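Local structure of SJCHGC06286 protein (Schistosoma japonicum, 3QBR) at residues T21-H26 and I50-V55; H63-L68 and S171-F176; T100-F105 and Q146-T151. The protein probably binds BH domains of partner proteins as a Bcl-2 family regulator of apoptosis, represented here by its helical part truncated at the C-terminus. All blocks are in the same frame, centred on the assembly; numbering follows the deposited sequence.

Contact 1 of 3, residues T21-H26 and I50-V55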
loop_
_atom_site.group_PDB
_atom_site.type_symbol
_atom_site.label_atom_id
_atom_site.label_comp_id
_atom_site.label_asym_id
_atom_site.label_seq_id
_atom_site.Cartn_x
_atom_site.Cartn_y
_atom_site.Cartn_z
ATOM N N THR A 21 10.726 -4.788 2.931
ATOM C CA THR A 21 9.546 -4.036 2.501
ATOM C C THR A 21 8.262 -4.775 2.853
ATOM O O THR A 21 7.249 -4.179 3.226
ATOM C CB THR A 21 9.555 -3.657 0.994
ATOM O OG1 THR A 21 8.888 -4.663 0.245
ATOM C CG2 THR A 21 10.960 -3.496 0.469
ATOM N N SER A 22 8.310 -6.083 2.737
ATOM C CA SER A 22 7.215 -6.931 3.189
ATOM C C SER A 22 6.835 -6.667 4.665
ATOM O O SER A 22 5.667 -6.427 4.992
ATOM C CB SER A 22 7.595 -8.407 2.963
ATOM O OG SER A 22 6.583 -9.267 3.426
ATOM N N THR A 23 7.833 -6.689 5.542
ATOM C CA THR A 23 7.618 -6.471 6.972
ATOM C C THR A 23 6.977 -5.107 7.249
ATOM O O THR A 23 6.181 -4.959 8.184
ATOM C CB THR A 23 8.948 -6.602 7.781
ATOM O OG1 THR A 23 9.510 -7.912 7.622
ATOM C CG2 THR A 23 8.707 -6.328 9.240
ATOM N N LEU A 24 7.325 -4.108 6.438
ATOM C CA LEU A 24 6.746 -2.773 6.622
ATOM C C LEU A 24 5.266 -2.765 6.296
ATOM O O LEU A 24 4.479 -2.105 6.979
ATOM C CB LEU A 24 7.440 -1.752 5.752
ATOM C CG LEU A 24 8.410 -0.822 6.452
ATOM C CD1 LEU A 24 9.007 0.117 5.393
ATOM C CD2 LEU A 24 7.692 -0.052 7.572
ATOM N N CYS A 25 4.892 -3.500 5.250
ATOM C CA CYS A 25 3.489 -3.577 4.878
ATOM C C CYS A 25 2.660 -4.175 5.979
ATOM O O CYS A 25 1.670 -3.562 6.382
ATOM C CB CYS A 25 3.279 -4.383 3.607
ATOM S SG CYS A 25 3.932 -3.528 2.218
ATOM N N HIS A 26 3.048 -5.373 6.443
ATOM C CA HIS A 26 2.402 -5.985 7.621
ATOM C C HIS A 26 2.253 -5.008 8.812
ATOM O O HIS A 26 1.139 -4.715 9.248
ATOM C CB HIS A 26 3.108 -7.281 8.032
ATOM C CG HIS A 26 3.009 -8.368 7.011
ATOM N ND1 HIS A 26 1.810 -8.946 6.652
ATOM C CD2 HIS A 26 3.954 -8.982 6.264
ATOM C CE1 HIS A 26 2.020 -9.868 5.730
ATOM N NE2 HIS A 26 3.314 -9.912 5.479
ATOM N N ILE A 50 4.794 -16.639 8.190
ATOM C CA ILE A 50 5.756 -16.151 7.226
ATOM C C ILE A 50 6.853 -15.363 7.918
ATOM O O ILE A 50 6.729 -14.974 9.089
ATOM C CB ILE A 50 5.093 -15.302 6.117
ATOM C CG1 ILE A 50 4.289 -14.148 6.725
ATOM C CG2 ILE A 50 4.244 -16.177 5.217
ATOM C CD1 ILE A 50 5.160 -13.027 7.228
ATOM N N ASP A 51 7.920 -15.132 7.161
ATOM C CA ASP A 51 9.150 -14.553 7.673
ATOM C C ASP A 51 9.062 -13.027 7.840
ATOM O O ASP A 51 8.428 -12.326 7.048
ATOM C CB ASP A 51 10.333 -14.948 6.769
ATOM C CG ASP A 51 11.662 -14.974 7.515
ATOM O OD1 ASP A 51 11.668 -14.841 8.761
ATOM O OD2 ASP A 51 12.709 -15.130 6.856
ATOM N N LEU A 52 9.696 -12.536 8.897
ATOM C CA LEU A 52 9.824 -11.111 9.152
ATOM C C LEU A 52 11.232 -10.808 9.692
ATOM O O LEU A 52 11.761 -11.534 10.556
ATOM C CB LEU A 52 8.761 -10.647 10.150
ATOM C CG LEU A 52 7.320 -11.068 9.823
ATOM C CD1 LEU A 52 6.455 -11.099 11.092
ATOM C CD2 LEU A 52 6.698 -10.167 8.718
ATOM N N THR A 53 11.850 -9.755 9.166
ATOM C CA THR A 53 13.056 -9.238 9.779
ATOM C C THR A 53 12.714 -8.049 10.641
ATOM O O THR A 53 11.554 -7.746 10.901
ATOM C CB THR A 53 14.080 -8.782 8.745
ATOM O OG1 THR A 53 13.540 -7.683 8.008
ATOM C CG2 THR A 53 14.400 -9.918 7.804
ATOM N N CYS A 54 13.755 -7.380 11.087
ATOM C CA CYS A 54 13.615 -6.166 11.846
ATOM C C CYS A 54 14.023 -5.049 10.894
ATOM O O CYS A 54 15.092 -5.097 10.284
ATOM C CB CYS A 54 14.516 -6.232 13.091
ATOM S SG CYS A 54 15.086 -4.652 13.773
ATOM N N VAL A 55 13.161 -4.050 10.761
ATOM C CA VAL A 55 13.424 -2.915 9.878
ATOM C C VAL A 55 14.084 -1.791 10.662
ATOM O O VAL A 55 13.620 -1.434 11.746
ATOM C CB VAL A 55 12.117 -2.394 9.224
ATOM C CG1 VAL A 55 12.389 -1.147 8.375
ATOM C CG2 VAL A 55 11.457 -3.509 8.396
HETATM O O HOH W 1 8.123 -11.681 4.089
#

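Contact 2 of 3, residues H63-L68 and S171-F176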
loop_
_atom_site.group_PDB
_atom_site.type_symbol
_atom_site.label_atom_id
_atom_site.label_comp_id
_atom_site.label_asym_id
_atom_site.label_seq_id
_atom_site.Cartn_x
_atom_site.Cartn_y
_atom_site.Cartn_z
ATOM N N HIS A 63 5.324 5.546 11.763
ATOM C CA HIS A 63 4.745 6.825 12.182
ATOM C C HIS A 63 4.588 7.820 11.013
ATOM O O HIS A 63 3.510 8.398 10.803
ATOM C CB HIS A 63 5.561 7.467 13.310
ATOM C CG HIS A 63 5.437 6.765 14.626
ATOM N ND1 HIS A 63 4.284 6.119 15.029
ATOM C CD2 HIS A 63 6.319 6.616 15.650
ATOM C CE1 HIS A 63 4.465 5.593 16.228
ATOM N NE2 HIS A 63 5.691 5.885 16.628
ATOM N N SER A 64 5.666 8.008 10.256
ATOM C CA SER A 64 5.631 8.853 9.080
ATOM C C SER A 64 4.525 8.399 8.168
ATOM O O SER A 64 3.746 9.215 7.687
ATOM C CB SER A 64 6.959 8.813 8.324
ATOM O OG SER A 64 7.940 9.551 9.020
ATOM N N LEU A 65 4.453 7.100 7.918
ATOM C CA LEU A 65 3.461 6.595 6.971
ATOM C C LEU A 65 2.032 6.850 7.437
ATOM O O LEU A 65 1.136 7.048 6.620
ATOM C CB LEU A 65 3.655 5.111 6.730
ATOM C CG LEU A 65 4.622 4.767 5.633
ATOM C CD1 LEU A 65 4.758 3.269 5.638
ATOM C CD2 LEU A 65 4.074 5.285 4.289
ATOM N N LEU A 66 1.821 6.815 8.750
ATOM C CA LEU A 66 0.489 7.041 9.297
ATOM C C LEU A 66 0.140 8.497 9.067
ATOM O O LEU A 66 -0.961 8.826 8.627
ATOM C CB LEU A 66 0.381 6.670 10.793
ATOM C CG LEU A 66 0.369 5.170 11.146
ATOM C CD1 LEU A 66 0.670 4.963 12.608
ATOM C CD2 LEU A 66 -0.921 4.490 10.802
ATOM N N GLN A 67 1.087 9.375 9.351
ATOM C CA GLN A 67 0.836 10.775 9.085
ATOM C C GLN A 67 0.523 11.008 7.597
ATOM O O GLN A 67 -0.467 11.648 7.267
ATOM C CB GLN A 67 2.008 11.613 9.544
ATOM C CG GLN A 67 1.841 13.096 9.242
ATOM C CD GLN A 67 3.173 13.806 9.282
ATOM O OE1 GLN A 67 3.761 13.958 10.349
ATOM N NE2 GLN A 67 3.682 14.201 8.108
ATOM N N LEU A 68 1.338 10.431 6.720
ATOM C CA LEU A 68 1.279 10.669 5.281
ATOM C C LEU A 68 0.117 9.959 4.581
ATOM O O LEU A 68 -0.408 10.470 3.599
ATOM C CB LEU A 68 2.607 10.263 4.621
ATOM C CG LEU A 68 3.870 11.076 4.937
ATOM C CD1 LEU A 68 5.119 10.353 4.433
ATOM C CD2 LEU A 68 3.813 12.469 4.351
ATOM N N SER A 171 13.874 4.700 5.054
ATOM C CA SER A 171 13.923 5.782 6.040
ATOM C C SER A 171 13.775 7.150 5.412
ATOM O O SER A 171 13.597 8.122 6.124
ATOM C CB SER A 171 15.228 5.750 6.832
ATOM O OG SER A 171 15.356 4.539 7.535
ATOM N N GLY A 172 13.878 7.226 4.087
ATOM C CA GLY A 172 13.607 8.457 3.365
ATOM C C GLY A 172 12.309 9.075 3.850
ATOM O O GLY A 172 12.201 10.297 4.048
ATOM N N LEU A 173 11.329 8.207 4.071
ATOM C CA LEU A 173 10.002 8.630 4.502
ATOM C C LEU A 173 10.046 9.531 5.755
ATOM O O LEU A 173 9.281 10.494 5.885
ATOM C CB LEU A 173 9.115 7.393 4.725
ATOM C CG LEU A 173 8.758 6.621 3.454
ATOM C CD1 LEU A 173 8.355 5.202 3.795
ATOM C CD2 LEU A 173 7.661 7.349 2.634
ATOM N N ILE A 174 10.943 9.210 6.675
ATOM C CA ILE A 174 11.009 9.943 7.923
ATOM C C ILE A 174 11.233 11.424 7.620
ATOM O O ILE A 174 10.408 12.279 7.953
ATOM C CB ILE A 174 12.108 9.387 8.827
ATOM C CG1 ILE A 174 11.778 7.935 9.198
ATOM C CG2 ILE A 174 12.253 10.258 10.060
ATOM C CD1 ILE A 174 12.869 7.229 9.955
ATOM N N GLU A 175 12.333 11.720 6.941
ATOM C CA GLU A 175 12.628 13.086 6.537
ATOM C C GLU A 175 11.596 13.644 5.552
ATOM O O GLU A 175 11.152 14.770 5.705
ATOM C CB GLU A 175 14.023 13.156 5.933
ATOM C CG GLU A 175 14.653 14.532 5.966
ATOM C CD GLU A 175 16.127 14.487 5.565
ATOM O OE1 GLU A 175 16.769 15.560 5.484
ATOM O OE2 GLU A 175 16.645 13.370 5.328
ATOM N N PHE A 176 11.216 12.867 4.543
ATOM C CA PHE A 176 10.211 13.337 3.589
ATOM C C PHE A 176 9.053 14.014 4.307
ATOM O O PHE A 176 8.466 14.981 3.812
ATOM C CB PHE A 176 9.675 12.181 2.746
ATOM C CG PHE A 176 8.579 12.581 1.791
ATOM C CD1 PHE A 176 8.827 13.473 0.755
ATOM C CD2 PHE A 176 7.293 12.067 1.929
ATOM C CE1 PHE A 176 7.806 13.849 -0.129
ATOM C CE2 PHE A 176 6.269 12.429 1.040
ATOM C CZ PHE A 176 6.526 13.328 0.015
#

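Contact 3 of 3, residues T100-F105 and Q146-T151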
loop_
_atom_site.group_PDB
_atom_site.type_symbol
_atom_site.label_atom_id
_atom_site.label_comp_id
_atom_site.label_asym_id
_atom_site.label_seq_id
_atom_site.Cartn_x
_atom_site.Cartn_y
_atom_site.Cartn_z
ATOM N N THR A 100 -5.632 -14.420 -9.554
ATOM C CA THR A 100 -4.688 -13.994 -10.573
ATOM C C THR A 100 -5.206 -12.836 -11.443
ATOM O O THR A 100 -4.415 -12.029 -11.943
ATOM C CB THR A 100 -4.211 -15.207 -11.406
ATOM O OG1 THR A 100 -3.423 -14.760 -12.514
ATOM C CG2 THR A 100 -5.392 -16.019 -11.893
ATOM N N ALA A 101 -6.525 -12.737 -11.598
ATOM C CA ALA A 101 -7.114 -11.571 -12.261
ATOM C C ALA A 101 -6.812 -10.326 -11.463
ATOM O O ALA A 101 -6.521 -9.273 -12.034
ATOM C CB ALA A 101 -8.622 -11.718 -12.420
ATOM N N LEU A 102 -6.897 -10.453 -10.140
ATOM C CA LEU A 102 -6.637 -9.345 -9.222
ATOM C C LEU A 102 -5.162 -8.921 -9.203
ATOM O O LEU A 102 -4.853 -7.738 -9.064
ATOM C CB LEU A 102 -7.105 -9.703 -7.814
ATOM C CG LEU A 102 -6.922 -8.629 -6.743
ATOM C CD1 LEU A 102 -7.640 -7.333 -7.123
ATOM C CD2 LEU A 102 -7.404 -9.141 -5.393
ATOM N N GLU A 103 -4.251 -9.873 -9.352
ATOM C CA GLU A 103 -2.849 -9.507 -9.448
ATOM C C GLU A 103 -2.691 -8.596 -10.664
ATOM O O GLU A 103 -2.223 -7.460 -10.554
ATOM C CB GLU A 103 -1.966 -10.746 -9.567
ATOM C CG GLU A 103 -0.518 -10.515 -9.160
ATOM C CD GLU A 103 0.300 -11.808 -9.099
ATOM O OE1 GLU A 103 1.522 -11.761 -9.373
ATOM O OE2 GLU A 103 -0.278 -12.872 -8.778
ATOM N N ILE A 104 -3.114 -9.104 -11.820
ATOM C CA ILE A 104 -3.138 -8.339 -13.065
ATOM C C ILE A 104 -3.586 -6.879 -12.904
ATOM O O ILE A 104 -2.865 -5.938 -13.268
ATOM C CB ILE A 104 -4.077 -8.994 -14.099
ATOM C CG1 ILE A 104 -3.645 -10.433 -14.406
ATOM C CG2 ILE A 104 -4.152 -8.136 -15.350
ATOM C CD1 ILE A 104 -2.209 -10.709 -14.096
ATOM N N PHE A 105 -4.789 -6.682 -12.386
ATOM C CA PHE A 105 -5.278 -5.327 -12.252
ATOM C C PHE A 105 -4.433 -4.546 -11.290
ATOM O O PHE A 105 -4.089 -3.395 -11.568
ATOM C CB PHE A 105 -6.721 -5.307 -11.811
ATOM C CG PHE A 105 -7.620 -6.040 -12.735
ATOM C CD1 PHE A 105 -7.298 -6.136 -14.080
ATOM C CD2 PHE A 105 -8.790 -6.626 -12.277
ATOM C CE1 PHE A 105 -8.116 -6.816 -14.957
ATOM C CE2 PHE A 105 -9.620 -7.302 -13.148
ATOM C CZ PHE A 105 -9.282 -7.400 -14.493
ATOM N N GLN A 146 -3.126 -11.706 1.429
ATOM C CA GLN A 146 -1.728 -12.108 1.438
ATOM C C GLN A 146 -1.141 -11.981 0.059
ATOM O O GLN A 146 0.064 -11.791 -0.106
ATOM C CB GLN A 146 -1.557 -13.545 1.941
ATOM C CG GLN A 146 -1.660 -13.696 3.465
ATOM C CD GLN A 146 -0.897 -12.610 4.247
ATOM O OE1 GLN A 146 0.275 -12.314 3.954
ATOM N NE2 GLN A 146 -1.564 -12.024 5.260
ATOM N N MET A 147 -1.987 -12.103 -0.952
ATOM C CA MET A 147 -1.499 -11.991 -2.320
ATOM C C MET A 147 -1.102 -10.534 -2.611
ATOM O O MET A 147 0.012 -10.261 -3.062
ATOM C CB MET A 147 -2.558 -12.494 -3.286
ATOM C CG MET A 147 -2.065 -12.625 -4.722
ATOM S SD MET A 147 -2.429 -11.137 -5.655
ATOM C CE MET A 147 -4.227 -11.235 -5.608
ATOM N N LEU A 148 -2.002 -9.600 -2.314
ATOM C CA LEU A 148 -1.713 -8.186 -2.510
ATOM C C LEU A 148 -0.410 -7.781 -1.819
ATOM O O LEU A 148 0.453 -7.125 -2.417
ATOM C CB LEU A 148 -2.863 -7.318 -1.993
ATOM C CG LEU A 148 -4.128 -7.318 -2.837
ATOM C CD1 LEU A 148 -5.212 -6.472 -2.175
ATOM C CD2 LEU A 148 -3.768 -6.748 -4.231
ATOM N N ILE A 149 -0.270 -8.182 -0.556
ATOM C CA ILE A 149 0.926 -7.844 0.204
ATOM C C ILE A 149 2.190 -8.431 -0.423
ATOM O O ILE A 149 3.227 -7.780 -0.450
ATOM C CB ILE A 149 0.807 -8.292 1.652
ATOM C CG1 ILE A 149 -0.264 -7.470 2.360
ATOM C CG2 ILE A 149 2.126 -8.110 2.346
ATOM C CD1 ILE A 149 -0.625 -8.033 3.724
ATOM N N LYS A 150 2.107 -9.645 -0.953
ATOM C CA LYS A 150 3.280 -10.262 -1.576
ATOM C C LYS A 150 3.644 -9.580 -2.889
ATOM O O LYS A 150 4.830 -9.385 -3.186
ATOM C CB LYS A 150 3.056 -11.753 -1.813
ATOM C CG LYS A 150 4.251 -12.459 -2.375
ATOM C CD LYS A 150 3.873 -13.886 -2.768
ATOM C CE LYS A 150 5.080 -14.744 -3.136
ATOM N NZ LYS A 150 4.642 -16.088 -3.622
ATOM N N THR A 151 2.617 -9.218 -3.663
ATOM C CA THR A 151 2.807 -8.559 -4.946
ATOM C C THR A 151 3.390 -7.163 -4.749
ATOM O O THR A 151 4.369 -6.798 -5.408
ATOM C CB THR A 151 1.497 -8.505 -5.744
ATOM O OG1 THR A 151 1.111 -9.840 -6.081
ATOM C CG2 THR A 151 1.676 -7.718 -7.007
#

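Contact 1 of 3, residues T21-H26 and I50-V55
Thr23, projecting from helix 17-31, is met by the extended backbone around Leu52 and Thr53 in a partly buried helix-to-loop contact; the loop, residues 50-55, runs between helix 35-48 and helix 58-79. The closest approach of the two backbones is at Thr23 and Leu52, whose CA atoms are 5.6 Å apart. The Thr23 side chain stands with its methyl opposite the backbone N and its hydroxyl beside that N (chi1 -60°). The hydroxyl is thereby turned back along its own helix, where it is bonded to Leu19 O, and it also accepts a weak bond from the loop: Thr53 N lies 3.4 Å from Thr23 OG1, with an N-H...O angle of 140°. The methyl Thr23 CG2 passes alongside Val55 CG2 at 4.0 Å, the two side chains running past each other in opposite senses. Val55 turns its other branch, CG1, to Leu24 CG at 4.4 Å. One turn further on, His26 rests against apolar branches, with Leu52 CD2 3.9 Å from His26 CD2 and Ile50 CD1 approaching the ring obliquely near NE2. A water joins Ser22 OG to the backbone of the loop by donating to Asp51 O. Cys54, for which an interchain disulfide has been seen in a structure of this protein, points away from the helix. Helix 17-31 touches the loop on one side and also meets two other helices through further contacts: His26 packs on Gln146 and Ile149 of helix 142-159, while Leu24 reaches Ile61 and Ile62 of helix 58-79 and also Trp170.

Contact 2 of 3, residues H63-L68 and S171-F176
Leu68 and Phe176 supply the closest apolar touch between helix 58-79 and the short C-terminal helix 172-176, whose local axes approach to 8.9 Å and make an angle of 50°. Leu68 CD1 sits at the edge of the Phe176 ring, near the ring plane, 3.7 Å from Phe176 CD2. Phe176 carries its ring opposite its own backbone N (chi1 177°), and the CD2 edge is the part that meets Leu68. Leu173 adds a second apolar touch and divides its two methyls between two residues: CD1 meets Leu65 CG at 4.2 Å, and CD2 meets Leu68 CD1 at 4.3 Å.

Where the backbones come nearest, the side chain between them is a serine. Ser64, small enough to let the helices draw together, faces the backbone of Leu173 and Ile174, its OG 3.3 Å from Ile174 CA. No hydrogen bond joins the two segments directly. Ser64 OG is instead bonded to the hydroxyl of Ser177, just beyond the short helix, and more weakly to Glu60 O on its own helix; Ser177 OG is also bonded to the carbonyls of Leu173 and Ile174.

Neighbouring helix 119-137 closes the apolar side through Val123 and Phe126, and its Trp119 meets both Leu173 and the Phe176 ring. Phe176 and Leu68 each also meet an aromatic side chain of the chain of another protein, which is consistent with a partner-binding surface. Trp119 belongs to the Asn-Trp-Gly-Arg sequence of BH1, a hallmark of the Bcl-2 family, and the short helix packs against it within the family's helical bundle.

Contact 3 of 3, residues T100-F105 and Q146-T151
Met147 packs on Leu102 in a largely buried contact between helix 142-159 and helix 99-113, whose local axes pass 10.4 Å apart and are inclined at 37° with their directions broadly alike. Met147 leaves the second helix with CG opposite the backbone N (chi1 -171°), and its chain then bends at the next two torsions. That bend lays the terminal methyl against Leu102, with Met147 CE 3.8 Å from Leu102 CD2. The sulfur meets the neighbouring residue, Met147 SD lying 4.0 Å from Glu103 CB, so one side chain spans two positions of the facing helix. Leu148 comes next and touches more loosely, its CD2 4.4 Å from Leu102 CG.

One turn later Thr151 reaches the aliphatic part of Glu103: Thr151 OG1 is 3.5 Å from Glu103 CG. Glu103, extended beyond CG, crosses Met147 and Thr151 at a slant with its carboxylate near both, adding a charged group to an otherwise largely apolar seam without a hydrogen bond between the segments.

Leu148 continues inward to Leu129, Leu132 and Leu136 of helix 119-137, and with Thr151 it also touches Tyr106 further along helix 99-113. Leu102 reaches Leu89 of helix 83-89, while Ile149 packs on helix 17-31 through Cys25 and Leu29. Helix 142-159 is thus in contact with helices 17-31, 99-113 and 119-137.

Overall arrangement
Contacts 2 and 3 are buried helix-to-helix seams, whereas contact 1 is partly buried, pairs a helix with a loop and includes exposed Leu52. No helix is shared outright by two contacts, but the loop of contact 1 leads into helix 58-79, which carries one half of contact 2. Chemistry follows place: contact 1 mixes apolar touches with a weak backbone-to-hydroxyl bond and a bridging water, contact 2 combines leucine and aromatic packing with a serine bonded beyond the segments, and contact 3 is largely apolar. Contacts 1 and 3 touch through helices 17-31 and 142-159. Contact 3 is nested within the long loop closed by contact 2, yet their centres lie about 25 Å apart.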